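Local coordinates for protein VP5 (Halorubrum pleomorphic virus 2, PDB 6QGI) that is an envelope protein of a haloarchaeal pleomorphic virus and probably acts in fusing the viral envelope with the membrane of its archaeal host, at residues A[16-21]-A[111-116]; A[63-68]-A[288-293]; A[70-75]-A[269-274]; A[281-286]-A[488-493]. All blocks are in the same frame, centred on the assembly; numbering follows the deposited sequence.

Overall arrangement
All four contacts lie in the helical part of VP5, their centres 9 to 21 Å apart. Contacts 2 and 3 are the nearest pair: both use helix 66-86, which meets helix 285-292 in one and helix 270-279 in the other, and along the chain contact 3 is nested inside the loop closed by contact 2. Contact 4 joins the start of helix 285-292 to helix 476-496 near the end of the modelled chain. Contact 1 fixes the loop 16-21 on helix 91-133; that loop reaches contacts 2 and 3 through Arg-21 to Asp-289 and Leu-20 O to Arg-271, and Arg-21 also packs on Gln-285 of contact 4. Residues far apart in sequence thus close one helical assembly in this presumed fusion protein.

Contact 1: A[16-21]-A[111-116]; sequences VGWALR and SNFLKT
Asn-112, a buried residue of helix 91-133, meets Trp-18 and Arg-21 of the loop that follows strand 11-13. Its CB lies 3.7 Å from Trp-18 CB, and its amide reaches past this point to the loop backbone. CG stands beside the backbone N of Asn-112 and anti to its carbonyl carbon (chi1 -73°), which directs the amide toward the loop; ND2 then lies between two carbonyl oxygens. Trp-18 O accepts from Asn-112 ND2 at 2.8 Å with an N-H...O angle of 162°, and the acceptor lies close to the amide plane. Arg-21 O is equally near, 2.8 Å from Asn-112 ND2, but the angle of 126° marks that bond as weak. The other end of the amide, OD1, accepts from the backbone N of Phe-23, so both ends of the group grip the same loop. Next along the helix, Phe-113 adds a looser apolar touch, its CB 4.4 Å from Trp-18 CZ3, while its ring meets Trp-228 of helix 225-253. One turn after Asn-112, Thr-116 OG1 gives a hydrogen bond of 2.7 Å to Asn-112 O, which also takes the helical N-H of Thr-116 from the opposite face of its plane. Chemically, a single buried amide makes one good bond to Trp-18 O in the 3-10 turn 17-19, a weak one to Arg-21 O, and accepts from Phe-23 N, which holds its rotation from both ends.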
loop_
_atom_site.group_PDB
_atom_site.type_symbol
_atom_site.label_atom_id
_atom_site.label_comp_id
_atom_site.label_asym_id
_atom_site.label_seq_id
_atom_site.Cartn_x
_atom_site.Cartn_y
_atom_site.Cartn_z
ATOM N N VAL A 16 5.769 0.468 0.262
ATOM C CA VAL A 16 6.215 1.638 1.042
ATOM C C VAL A 16 7.650 2.074 0.683
ATOM O O VAL A 16 8.188 2.982 1.336
ATOM C CB VAL A 16 6.074 1.400 2.575
ATOM C CG1 VAL A 16 4.618 1.209 2.982
ATOM C CG2 VAL A 16 6.925 0.229 3.050
ATOM N N GLY A 17 8.231 1.443 -0.342
ATOM C CA GLY A 17 9.586 1.732 -0.794
ATOM C C GLY A 17 9.797 3.163 -1.238
ATOM O O GLY A 17 10.912 3.684 -1.134
ATOM N N TRP A 18 8.705 3.816 -1.687
ATOM C CA TRP A 18 8.641 5.205 -2.154
ATOM C C TRP A 18 8.994 6.205 -1.054
ATOM O O TRP A 18 9.363 7.346 -1.346
ATOM C CB TRP A 18 7.239 5.512 -2.696
ATOM C CG TRP A 18 6.155 5.355 -1.675
ATOM C CD1 TRP A 18 5.467 4.216 -1.380
ATOM C CD2 TRP A 18 5.631 6.377 -0.822
ATOM N NE1 TRP A 18 4.588 4.450 -0.352
ATOM C CE2 TRP A 18 4.640 5.778 -0.014
ATOM C CE3 TRP A 18 5.909 7.745 -0.655
ATOM C CZ2 TRP A 18 3.921 6.500 0.944
ATOM C CZ3 TRP A 18 5.196 8.461 0.293
ATOM C CH2 TRP A 18 4.207 7.843 1.072
ATOM N N ALA A 19 8.837 5.789 0.211
ATOM C CA ALA A 19 9.162 6.610 1.369
ATOM C C ALA A 19 10.614 6.388 1.789
ATOM O O ALA A 19 11.109 7.097 2.657
ATOM C CB ALA A 19 8.216 6.280 2.513
ATOM N N LEU A 20 11.306 5.421 1.156
ATOM C CA LEU A 20 12.695 5.101 1.487
ATOM C C LEU A 20 13.679 5.423 0.366
ATOM O O LEU A 20 14.782 5.884 0.648
ATOM C CB LEU A 20 12.821 3.622 1.863
ATOM C CG LEU A 20 12.210 3.224 3.194
ATOM C CD1 LEU A 20 12.207 1.749 3.342
ATOM C CD2 LEU A 20 12.969 3.857 4.363
ATOM N N ARG A 21 13.295 5.170 -0.899
ATOM C CA ARG A 21 14.165 5.382 -2.060
ATOM C C ARG A 21 13.346 5.684 -3.309
ATOM O O ARG A 21 12.119 5.609 -3.251
ATOM C CB ARG A 21 15.020 4.121 -2.283
ATOM C CG ARG A 21 14.185 2.924 -2.740
ATOM C CD ARG A 21 14.866 1.603 -2.524
ATOM N NE ARG A 21 13.881 0.525 -2.590
ATOM C CZ ARG A 21 13.236 0.031 -1.536
ATOM N NH1 ARG A 21 13.483 0.506 -0.319
ATOM N NH2 ARG A 21 12.351 -0.940 -1.687
ATOM N N SER A 111 8.966 13.545 -4.427
ATOM C CA SER A 111 8.969 13.223 -5.856
ATOM C C SER A 111 8.194 11.957 -6.135
ATOM O O SER A 111 7.386 11.955 -7.052
ATOM C CB SER A 111 10.390 13.089 -6.395
ATOM O OG SER A 111 11.105 14.296 -6.197
ATOM N N ASN A 112 8.413 10.894 -5.341
ATOM C CA ASN A 112 7.715 9.617 -5.513
ATOM C C ASN A 112 6.218 9.780 -5.326
ATOM O O ASN A 112 5.449 9.241 -6.119
ATOM C CB ASN A 112 8.251 8.567 -4.549
ATOM C CG ASN A 112 9.613 8.041 -4.906
ATOM O OD1 ASN A 112 10.008 7.957 -6.075
ATOM N ND2 ASN A 112 10.372 7.684 -3.892
ATOM N N PHE A 113 5.814 10.548 -4.295
ATOM C CA PHE A 113 4.428 10.840 -3.955
ATOM C C PHE A 113 3.739 11.645 -5.069
ATOM O O PHE A 113 2.587 11.371 -5.399
ATOM C CB PHE A 113 4.381 11.595 -2.616
ATOM C CG PHE A 113 3.023 12.077 -2.166
ATOM C CD1 PHE A 113 2.149 11.225 -1.510
ATOM C CD2 PHE A 113 2.646 13.403 -2.337
ATOM C CE1 PHE A 113 0.896 11.674 -1.090
ATOM C CE2 PHE A 113 1.394 13.850 -1.914
ATOM C CZ PHE A 113 0.532 12.986 -1.286
ATOM N N LEU A 114 4.441 12.633 -5.640
ATOM C CA LEU A 114 3.877 13.492 -6.682
ATOM C C LEU A 114 3.901 12.824 -8.055
ATOM O O LEU A 114 3.008 13.102 -8.853
ATOM C CB LEU A 114 4.570 14.863 -6.729
ATOM C CG LEU A 114 4.391 15.713 -5.463
ATOM C CD1 LEU A 114 5.293 16.923 -5.466
ATOM C CD2 LEU A 114 2.930 16.049 -5.212
ATOM N N LYS A 115 4.864 11.913 -8.312
ATOM C CA LYS A 115 4.938 11.161 -9.570
ATOM C C LYS A 115 3.766 10.176 -9.662
ATOM O O LYS A 115 3.226 9.958 -10.749
ATOM C CB LYS A 115 6.273 10.421 -9.694
ATOM C CG LYS A 115 7.412 11.235 -10.263
ATOM C CD LYS A 115 8.709 10.440 -10.285
ATOM C CE LYS A 115 9.917 11.341 -10.392
ATOM N NZ LYS A 115 9.993 12.020 -11.714
ATOM N N THR A 116 3.369 9.601 -8.507
ATOM C CA THR A 116 2.243 8.672 -8.364
ATOM C C THR A 116 0.947 9.402 -8.733
ATOM O O THR A 116 0.113 8.816 -9.424
ATOM C CB THR A 116 2.200 8.096 -6.939
ATOM O OG1 THR A 116 3.468 7.529 -6.624
ATOM C CG2 THR A 116 1.107 7.043 -6.746
#

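Contact 2: A[63-68]-A[288-293]; sequences QNILDG and ADLIAL
Ile-65 and Leu-293 touch through their methyl ends, and Leu-290 closes on Ile-65 from one turn earlier in helix 285-292. The branched side chain of Ile-65 divides the work. CG1 is set between the backbone N and the carbonyl carbon (chi1 60°), and its terminal CD1 comes 4.3 Å from Leu-293 CD1. CG2 of Ile-65, anti to the carbonyl carbon, faces Leu-290 CD2 at 4.2 Å. The two side chains of that second pair cross at about a right angle, and the touch is methyl to methyl. CD1 of Ile-65 is also packed against Val-16, which places the loop 16-21 alongside the same cluster.

The chain entering helix 66-86 here packs on the C-terminal end of helix 285-292: Gly-68 lies in the first turn of the one, Ile-65 in the residues leading up to it, and Leu-293 is the first residue to leave helical backbone angles after the other. The CA atoms are nearest at Gly-68 and Leu-293, 4.3 Å apart, and Gly-68 CA lies 3.0 Å from Leu-293 O. A CB on Gly-68 would point toward 288-293, so the missing side chain is what allows this approach. No hydrogen bond links the two segments.

Leu-293 holds its CG anti to the carbonyl carbon (chi1 -77°), and the two methyls then part: CD1 goes to Ile-65, while Leu-293 CD2 rests 3.7 Å from Gly-68 C. Leu-293 CD2 is also 3.9 Å from Ile-65 O. Leu-290 takes a similar first torsion, its CD2 bringing the side chain's end nearer than its CB. Elsewhere on helix 285-292, Ile-291 packs against Leu-489, Ile-490 and Tyr-493 of helix 476-496.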
loop_
_atom_site.group_PDB
_atom_site.type_symbol
_atom_site.label_atom_id
_atom_site.label_comp_id
_atom_site.label_asym_id
_atom_site.label_seq_id
_atom_site.Cartn_x
_atom_site.Cartn_y
_atom_site.Cartn_z
ATOM N N GLN A 63 -0.624 6.325 5.337
ATOM C CA GLN A 63 -0.343 7.703 5.752
ATOM C C GLN A 63 0.384 7.721 7.085
ATOM O O GLN A 63 0.967 8.744 7.459
ATOM C CB GLN A 63 -1.638 8.536 5.870
ATOM C CG GLN A 63 -2.761 8.147 4.909
ATOM C CD GLN A 63 -3.673 7.068 5.445
ATOM O OE1 GLN A 63 -3.320 6.290 6.338
ATOM N NE2 GLN A 63 -4.880 7.003 4.904
ATOM N N ASN A 64 0.349 6.588 7.807
ATOM C CA ASN A 64 0.926 6.442 9.142
ATOM C C ASN A 64 2.359 5.898 9.138
ATOM O O ASN A 64 2.892 5.595 10.211
ATOM C CB ASN A 64 0.026 5.553 9.997
ATOM C CG ASN A 64 -1.317 6.170 10.277
ATOM O OD1 ASN A 64 -1.430 7.347 10.647
ATOM N ND2 ASN A 64 -2.370 5.383 10.112
ATOM N N ILE A 65 2.997 5.814 7.957
ATOM C CA ILE A 65 4.388 5.356 7.821
ATOM C C ILE A 65 5.332 6.577 7.775
ATOM O O ILE A 65 6.552 6.403 7.755
ATOM C CB ILE A 65 4.602 4.409 6.595
ATOM C CG1 ILE A 65 4.232 5.098 5.257
ATOM C CG2 ILE A 65 3.869 3.066 6.784
ATOM C CD1 ILE A 65 4.879 4.592 4.064
ATOM N N LEU A 66 4.760 7.805 7.772
ATOM C CA LEU A 66 5.490 9.073 7.717
ATOM C C LEU A 66 6.273 9.344 9.003
ATOM O O LEU A 66 7.256 10.090 8.959
ATOM C CB LEU A 66 4.568 10.252 7.384
ATOM C CG LEU A 66 4.047 10.304 5.944
ATOM C CD1 LEU A 66 2.840 11.199 5.843
ATOM C CD2 LEU A 66 5.124 10.758 4.962
ATOM N N ASP A 67 5.881 8.704 10.132
ATOM C CA ASP A 67 6.631 8.783 11.395
ATOM C C ASP A 67 7.996 8.114 11.176
ATOM O O ASP A 67 9.010 8.570 11.710
ATOM C CB ASP A 67 5.857 8.120 12.554
ATOM C CG ASP A 67 5.184 9.080 13.527
ATOM O OD1 ASP A 67 5.759 10.162 13.796
ATOM O OD2 ASP A 67 4.095 8.736 14.043
ATOM N N GLY A 68 7.997 7.077 10.334
ATOM C CA GLY A 68 9.187 6.355 9.911
ATOM C C GLY A 68 10.039 7.163 8.954
ATOM O O GLY A 68 11.255 6.975 8.910
ATOM N N ALA A 288 10.780 -5.662 4.621
ATOM C CA ALA A 288 12.145 -5.127 4.691
ATOM C C ALA A 288 12.103 -3.596 4.790
ATOM O O ALA A 288 12.787 -3.016 5.627
ATOM C CB ALA A 288 12.944 -5.563 3.470
ATOM N N ASP A 289 11.225 -2.967 3.989
ATOM C CA ASP A 289 10.988 -1.529 3.949
ATOM C C ASP A 289 10.261 -1.047 5.219
ATOM O O ASP A 289 10.600 0.021 5.733
ATOM C CB ASP A 289 10.193 -1.153 2.681
ATOM C CG ASP A 289 10.939 -1.320 1.359
ATOM O OD1 ASP A 289 12.188 -1.465 1.386
ATOM O OD2 ASP A 289 10.276 -1.310 0.297
ATOM N N LEU A 290 9.290 -1.836 5.737
ATOM C CA LEU A 290 8.559 -1.513 6.969
ATOM C C LEU A 290 9.482 -1.545 8.200
ATOM O O LEU A 290 9.294 -0.735 9.109
ATOM C CB LEU A 290 7.354 -2.449 7.187
ATOM C CG LEU A 290 6.069 -2.137 6.395
ATOM C CD1 LEU A 290 5.040 -3.213 6.606
ATOM C CD2 LEU A 290 5.458 -0.784 6.789
ATOM N N ILE A 291 10.481 -2.462 8.222
ATOM C CA ILE A 291 11.473 -2.558 9.305
ATOM C C ILE A 291 12.379 -1.321 9.213
ATOM O O ILE A 291 12.644 -0.686 10.232
ATOM C CB ILE A 291 12.268 -3.904 9.267
ATOM C CG1 ILE A 291 11.352 -5.095 9.631
ATOM C CG2 ILE A 291 13.517 -3.880 10.183
ATOM C CD1 ILE A 291 11.759 -6.405 8.994
ATOM N N ALA A 292 12.798 -0.957 7.981
ATOM C CA ALA A 292 13.635 0.216 7.701
ATOM C C ALA A 292 12.931 1.528 8.086
ATOM O O ALA A 292 13.602 2.492 8.462
ATOM C CB ALA A 292 14.012 0.244 6.238
ATOM N N LEU A 293 11.579 1.550 8.008
ATOM C CA LEU A 293 10.756 2.703 8.381
ATOM C C LEU A 293 10.410 2.659 9.875
ATOM O O LEU A 293 9.608 3.462 10.348
ATOM C CB LEU A 293 9.487 2.783 7.518
ATOM C CG LEU A 293 9.695 3.315 6.100
ATOM C CD1 LEU A 293 8.639 2.789 5.160
ATOM C CD2 LEU A 293 9.755 4.843 6.074
#

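Contact 3: A[70-75]-A[269-274]; sequences KHTAYT and TPRERA
Thr-72 lays its methyl against the aliphatic stem of Arg-271, the two side chains crossing at about a right angle. CG2 of Thr-72 is 3.8 Å from Arg-271 CB and 3.9 Å from Arg-271 CG, with CD of the arginine only slightly farther off. One methyl thus spans three successive methylenes. The threonine places it there by holding CG2 anti to the backbone N, which leaves OG1 turned back along its own helix to bond Gly-68 O.

A turn later the geometry differs: Thr-75 and Thr-269 slide past each other in opposite directions, and their CG2 atoms meet at 4.1 Å. The ring of Pro-270 stands beside them, its CD 4.4 Å from Thr-75 CG2. Thr-269 is the N-cap of helix 270-279, and its OG1 accepts from the backbone N of Glu-272 at 2.9 Å (N-H...O 159°). That bond points the hydroxyl into its own helix end and presents the methyl to helix 66-86. Thr-75 OG1 likewise bonds within its helix, to His-71 O at 3.1 Å.

Beyond its stem Arg-271 turns polar: NE bonds Leu-20 O, and NH1 returns to helix 66-86 in a salt bridge with Asp-76. The chemistry is therefore split by atom type. Each threonine hydroxyl bonds within its own helix or cap, that of Thr-75 having a further weak partner in His-468, and between 70-75 and 269-274 the touching atoms are all carbon.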
loop_
_atom_site.group_PDB
_atom_site.type_symbol
_atom_site.label_atom_id
_atom_site.label_comp_id
_atom_site.label_asym_id
_atom_site.label_seq_id
_atom_site.Cartn_x
_atom_site.Cartn_y
_atom_site.Cartn_z
ATOM N N LYS A 70 10.256 10.487 9.167
ATOM C CA LYS A 70 10.839 11.406 10.147
ATOM C C LYS A 70 12.067 10.758 10.814
ATOM O O LYS A 70 13.098 11.412 10.940
ATOM C CB LYS A 70 9.780 11.808 11.189
ATOM C CG LYS A 70 10.237 12.904 12.136
ATOM C CD LYS A 70 9.273 13.125 13.278
ATOM C CE LYS A 70 9.820 12.589 14.576
ATOM N NZ LYS A 70 8.944 12.940 15.719
ATOM N N HIS A 71 11.954 9.472 11.193
ATOM C CA HIS A 71 13.004 8.665 11.823
ATOM C C HIS A 71 14.170 8.446 10.856
ATOM O O HIS A 71 15.329 8.586 11.255
ATOM C CB HIS A 71 12.421 7.307 12.281
ATOM C CG HIS A 71 13.400 6.404 12.970
ATOM N ND1 HIS A 71 13.768 6.608 14.288
ATOM C CD2 HIS A 71 14.030 5.297 12.510
ATOM C CE1 HIS A 71 14.615 5.634 14.583
ATOM N NE2 HIS A 71 14.808 4.824 13.542
ATOM N N THR A 72 13.856 8.103 9.588
ATOM C CA THR A 72 14.838 7.842 8.535
ATOM C C THR A 72 15.602 9.133 8.220
ATOM O O THR A 72 16.834 9.097 8.166
ATOM C CB THR A 72 14.150 7.222 7.313
ATOM O OG1 THR A 72 13.494 6.031 7.740
ATOM C CG2 THR A 72 15.121 6.878 6.193
ATOM N N ALA A 73 14.877 10.269 8.068
ATOM C CA ALA A 73 15.452 11.591 7.802
ATOM C C ALA A 73 16.483 11.944 8.860
ATOM O O ALA A 73 17.607 12.304 8.507
ATOM C CB ALA A 73 14.356 12.648 7.756
ATOM N N TYR A 74 16.131 11.753 10.147
ATOM C CA TYR A 74 17.002 12.016 11.288
ATOM C C TYR A 74 18.268 11.144 11.281
ATOM O O TYR A 74 19.338 11.672 11.549
ATOM C CB TYR A 74 16.249 11.811 12.599
ATOM C CG TYR A 74 15.656 13.065 13.202
ATOM C CD1 TYR A 74 16.470 14.131 13.581
ATOM C CD2 TYR A 74 14.297 13.150 13.486
ATOM C CE1 TYR A 74 15.933 15.276 14.170
ATOM C CE2 TYR A 74 13.751 14.285 14.081
ATOM C CZ TYR A 74 14.573 15.347 14.417
ATOM O OH TYR A 74 14.044 16.470 15.000
ATOM N N THR A 75 18.156 9.835 10.958
ATOM C CA THR A 75 19.296 8.909 10.897
ATOM C C THR A 75 20.367 9.450 9.921
ATOM O O THR A 75 21.521 9.578 10.321
ATOM C CB THR A 75 18.824 7.484 10.529
ATOM O OG1 THR A 75 17.928 7.008 11.534
ATOM C CG2 THR A 75 19.974 6.498 10.390
ATOM N N THR A 269 22.846 2.037 7.340
ATOM C CA THR A 269 21.532 2.514 7.785
ATOM C C THR A 269 20.400 1.519 7.451
ATOM O O THR A 269 20.500 0.820 6.436
ATOM C CB THR A 269 21.209 3.909 7.188
ATOM O OG1 THR A 269 20.847 3.809 5.808
ATOM C CG2 THR A 269 22.327 4.915 7.375
ATOM N N PRO A 270 19.300 1.477 8.256
ATOM C CA PRO A 270 18.173 0.584 7.921
ATOM C C PRO A 270 17.657 0.837 6.501
ATOM O O PRO A 270 17.344 -0.116 5.787
ATOM C CB PRO A 270 17.120 0.938 8.974
ATOM C CG PRO A 270 17.896 1.483 10.111
ATOM C CD PRO A 270 19.012 2.250 9.483
ATOM N N ARG A 271 17.651 2.125 6.080
ATOM C CA ARG A 271 17.270 2.601 4.746
ATOM C C ARG A 271 18.203 1.991 3.685
ATOM O O ARG A 271 17.705 1.418 2.721
ATOM C CB ARG A 271 17.311 4.143 4.704
ATOM C CG ARG A 271 16.880 4.755 3.381
ATOM C CD ARG A 271 17.652 6.022 3.074
ATOM N NE ARG A 271 17.137 6.672 1.869
ATOM C CZ ARG A 271 17.567 7.833 1.380
ATOM N NH1 ARG A 271 18.543 8.495 1.991
ATOM N NH2 ARG A 271 17.024 8.343 0.285
ATOM N N GLU A 272 19.546 2.084 3.884
ATOM C CA GLU A 272 20.560 1.532 2.973
ATOM C C GLU A 272 20.400 0.009 2.821
ATOM O O GLU A 272 20.406 -0.478 1.693
ATOM C CB GLU A 272 21.975 1.874 3.456
ATOM C CG GLU A 272 23.081 1.534 2.468
ATOM C CD GLU A 272 24.507 1.753 2.951
ATOM O OE1 GLU A 272 24.694 2.312 4.057
ATOM O OE2 GLU A 272 25.443 1.361 2.216
ATOM N N ARG A 273 20.235 -0.726 3.946
ATOM C CA ARG A 273 20.038 -2.180 3.966
ATOM C C ARG A 273 18.803 -2.579 3.129
ATOM O O ARG A 273 18.897 -3.510 2.326
ATOM C CB ARG A 273 19.905 -2.690 5.411
ATOM C CG ARG A 273 20.116 -4.193 5.557
ATOM C CD ARG A 273 19.876 -4.676 6.976
ATOM N NE ARG A 273 20.990 -4.355 7.873
ATOM C CZ ARG A 273 21.964 -5.204 8.192
ATOM N NH1 ARG A 273 21.971 -6.438 7.707
ATOM N NH2 ARG A 273 22.938 -4.821 9.011
ATOM N N ALA A 274 17.672 -1.848 3.284
ATOM C CA ALA A 274 16.437 -2.094 2.527
ATOM C C ALA A 274 16.605 -1.774 1.031
ATOM O O ALA A 274 15.994 -2.444 0.199
ATOM C CB ALA A 274 15.293 -1.283 3.106
#

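Contact 4: A[281-286]-A[488-493]; sequences EGMSQA and ELIEKY
Met-283 gives up the most surface here, its sulfur and terminal methyl reaching across to helix 476-496. The methyl carries the nearest approach, with CE 3.7 Å from Tyr-493 CB, and the sulfur follows at 3.9 Å between SD and that same Tyr-493 CB. The side chain extends through chi2 and then bends at the thioether (chi3 -89°), which brings CE to the base of the tyrosine.

Tyr-493, second in buried area, meets the methionine chiefly through CB. Its CB faces the 281-286 segment, but the ring leads away from it, and the hydroxyl at the far end bonds Thr-317 OG1 on strand 312-320. Val-297 and Ala-299 of strand 297-299 also touch this side chain. The pairing lies where the turn between helices 270-279 and 285-292 packs against helix 476-496: Met-283 comes just before the N-cap residue Ser-284, whose hydroxyl is bonded to Gln-497 and so ties the same turn to the residue just beyond helix 476-496.

Ile-490, one helical turn before Tyr-493, contributes the third patch. Its CG2 lies 4.5 Å from Met-283 SD, a loose apolar touch, while the sulfur SD of Met-283 sits 4.0 Å from the backbone O of Ile-490. No hydrogen bond crosses between the segments. Ile-490 also packs against Arg-273 and Met-277 of helix 270-279.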
loop_
_atom_site.group_PDB
_atom_site.type_symbol
_atom_site.label_atom_id
_atom_site.label_comp_id
_atom_site.label_asym_id
_atom_site.label_seq_id
_atom_site.Cartn_x
_atom_site.Cartn_y
_atom_site.Cartn_z
ATOM N N GLU A 281 17.432 -10.518 -4.898
ATOM C CA GLU A 281 16.357 -11.464 -4.587
ATOM C C GLU A 281 16.583 -12.042 -3.198
ATOM O O GLU A 281 17.722 -12.359 -2.837
ATOM C CB GLU A 281 16.290 -12.595 -5.628
ATOM C CG GLU A 281 15.615 -12.212 -6.938
ATOM C CD GLU A 281 15.388 -13.335 -7.937
ATOM O OE1 GLU A 281 15.920 -14.452 -7.734
ATOM O OE2 GLU A 281 14.672 -13.090 -8.935
ATOM N N GLY A 282 15.502 -12.161 -2.436
ATOM C CA GLY A 282 15.534 -12.692 -1.077
ATOM C C GLY A 282 14.184 -12.623 -0.398
ATOM O O GLY A 282 13.206 -13.186 -0.900
ATOM N N MET A 283 14.121 -11.930 0.746
ATOM C CA MET A 283 12.871 -11.779 1.485
ATOM C C MET A 283 11.974 -10.724 0.817
ATOM O O MET A 283 12.469 -9.850 0.093
ATOM C CB MET A 283 13.118 -11.445 2.976
ATOM C CG MET A 283 13.827 -10.122 3.222
ATOM S SD MET A 283 13.915 -9.690 4.978
ATOM C CE MET A 283 12.458 -8.819 5.157
ATOM N N SER A 284 10.653 -10.829 1.061
ATOM C CA SER A 284 9.635 -9.905 0.567
ATOM C C SER A 284 10.008 -8.474 0.995
ATOM O O SER A 284 10.342 -8.240 2.160
ATOM C CB SER A 284 8.260 -10.318 1.079
ATOM O OG SER A 284 8.236 -10.424 2.492
ATOM N N GLN A 285 10.034 -7.550 0.018
ATOM C CA GLN A 285 10.505 -6.172 0.151
ATOM C C GLN A 285 9.677 -5.262 1.067
ATOM O O GLN A 285 10.273 -4.434 1.757
ATOM C CB GLN A 285 10.626 -5.519 -1.233
ATOM C CG GLN A 285 11.629 -4.362 -1.301
ATOM C CD GLN A 285 12.948 -4.663 -0.631
ATOM O OE1 GLN A 285 13.641 -5.630 -0.963
ATOM N NE2 GLN A 285 13.314 -3.842 0.341
ATOM N N ALA A 286 8.337 -5.367 1.057
ATOM C CA ALA A 286 7.495 -4.489 1.876
ATOM C C ALA A 286 7.808 -4.610 3.383
ATOM O O ALA A 286 7.870 -3.577 4.054
ATOM C CB ALA A 286 6.023 -4.754 1.610
ATOM N N GLU A 488 19.088 -7.853 13.451
ATOM C CA GLU A 488 18.431 -9.034 14.013
ATOM C C GLU A 488 16.996 -9.173 13.528
ATOM O O GLU A 488 16.536 -10.303 13.414
ATOM C CB GLU A 488 18.513 -9.105 15.552
ATOM C CG GLU A 488 17.850 -7.979 16.334
ATOM C CD GLU A 488 18.272 -7.857 17.790
ATOM O OE1 GLU A 488 19.177 -8.607 18.227
ATOM O OE2 GLU A 488 17.699 -6.995 18.495
ATOM N N LEU A 489 16.307 -8.059 13.202
ATOM C CA LEU A 489 14.945 -8.111 12.661
ATOM C C LEU A 489 14.962 -8.621 11.220
ATOM O O LEU A 489 14.092 -9.407 10.842
ATOM C CB LEU A 489 14.243 -6.747 12.726
ATOM C CG LEU A 489 13.498 -6.411 14.019
ATOM C CD1 LEU A 489 12.995 -4.980 13.993
ATOM C CD2 LEU A 489 12.331 -7.367 14.262
ATOM N N ILE A 490 15.962 -8.192 10.428
ATOM C CA ILE A 490 16.124 -8.611 9.039
ATOM C C ILE A 490 16.447 -10.114 9.011
ATOM O O ILE A 490 15.746 -10.857 8.323
ATOM C CB ILE A 490 17.175 -7.729 8.299
ATOM C CG1 ILE A 490 16.665 -6.273 8.071
ATOM C CG2 ILE A 490 17.685 -8.361 6.995
ATOM C CD1 ILE A 490 15.216 -6.061 7.487
ATOM N N GLU A 491 17.449 -10.563 9.806
ATOM C CA GLU A 491 17.848 -11.972 9.914
ATOM C C GLU A 491 16.658 -12.864 10.317
ATOM O O GLU A 491 16.497 -13.942 9.738
ATOM C CB GLU A 491 19.004 -12.145 10.905
ATOM C CG GLU A 491 20.360 -11.759 10.332
ATOM C CD GLU A 491 21.543 -11.796 11.285
ATOM O OE1 GLU A 491 21.335 -11.647 12.512
ATOM O OE2 GLU A 491 22.686 -11.955 10.797
ATOM N N LYS A 492 15.802 -12.389 11.256
ATOM C CA LYS A 492 14.603 -13.094 11.726
ATOM C C LYS A 492 13.639 -13.388 10.573
ATOM O O LYS A 492 13.135 -14.511 10.474
ATOM C CB LYS A 492 13.877 -12.285 12.813
ATOM C CG LYS A 492 14.518 -12.369 14.192
ATOM C CD LYS A 492 13.914 -11.354 15.154
ATOM C CE LYS A 492 14.689 -11.240 16.441
ATOM N NZ LYS A 492 13.974 -10.389 17.427
ATOM N N TYR A 493 13.402 -12.389 9.696
ATOM C CA TYR A 493 12.511 -12.537 8.545
ATOM C C TYR A 493 13.164 -13.344 7.431
ATOM O O TYR A 493 12.465 -14.101 6.757
ATOM C CB TYR A 493 12.039 -11.177 8.023
ATOM C CG TYR A 493 10.824 -10.668 8.765
ATOM C CD1 TYR A 493 9.554 -11.160 8.483
ATOM C CD2 TYR A 493 10.951 -9.736 9.790
ATOM C CE1 TYR A 493 8.436 -10.723 9.187
ATOM C CE2 TYR A 493 9.835 -9.266 10.481
ATOM C CZ TYR A 493 8.580 -9.777 10.186
ATOM O OH TYR A 493 7.462 -9.345 10.854
#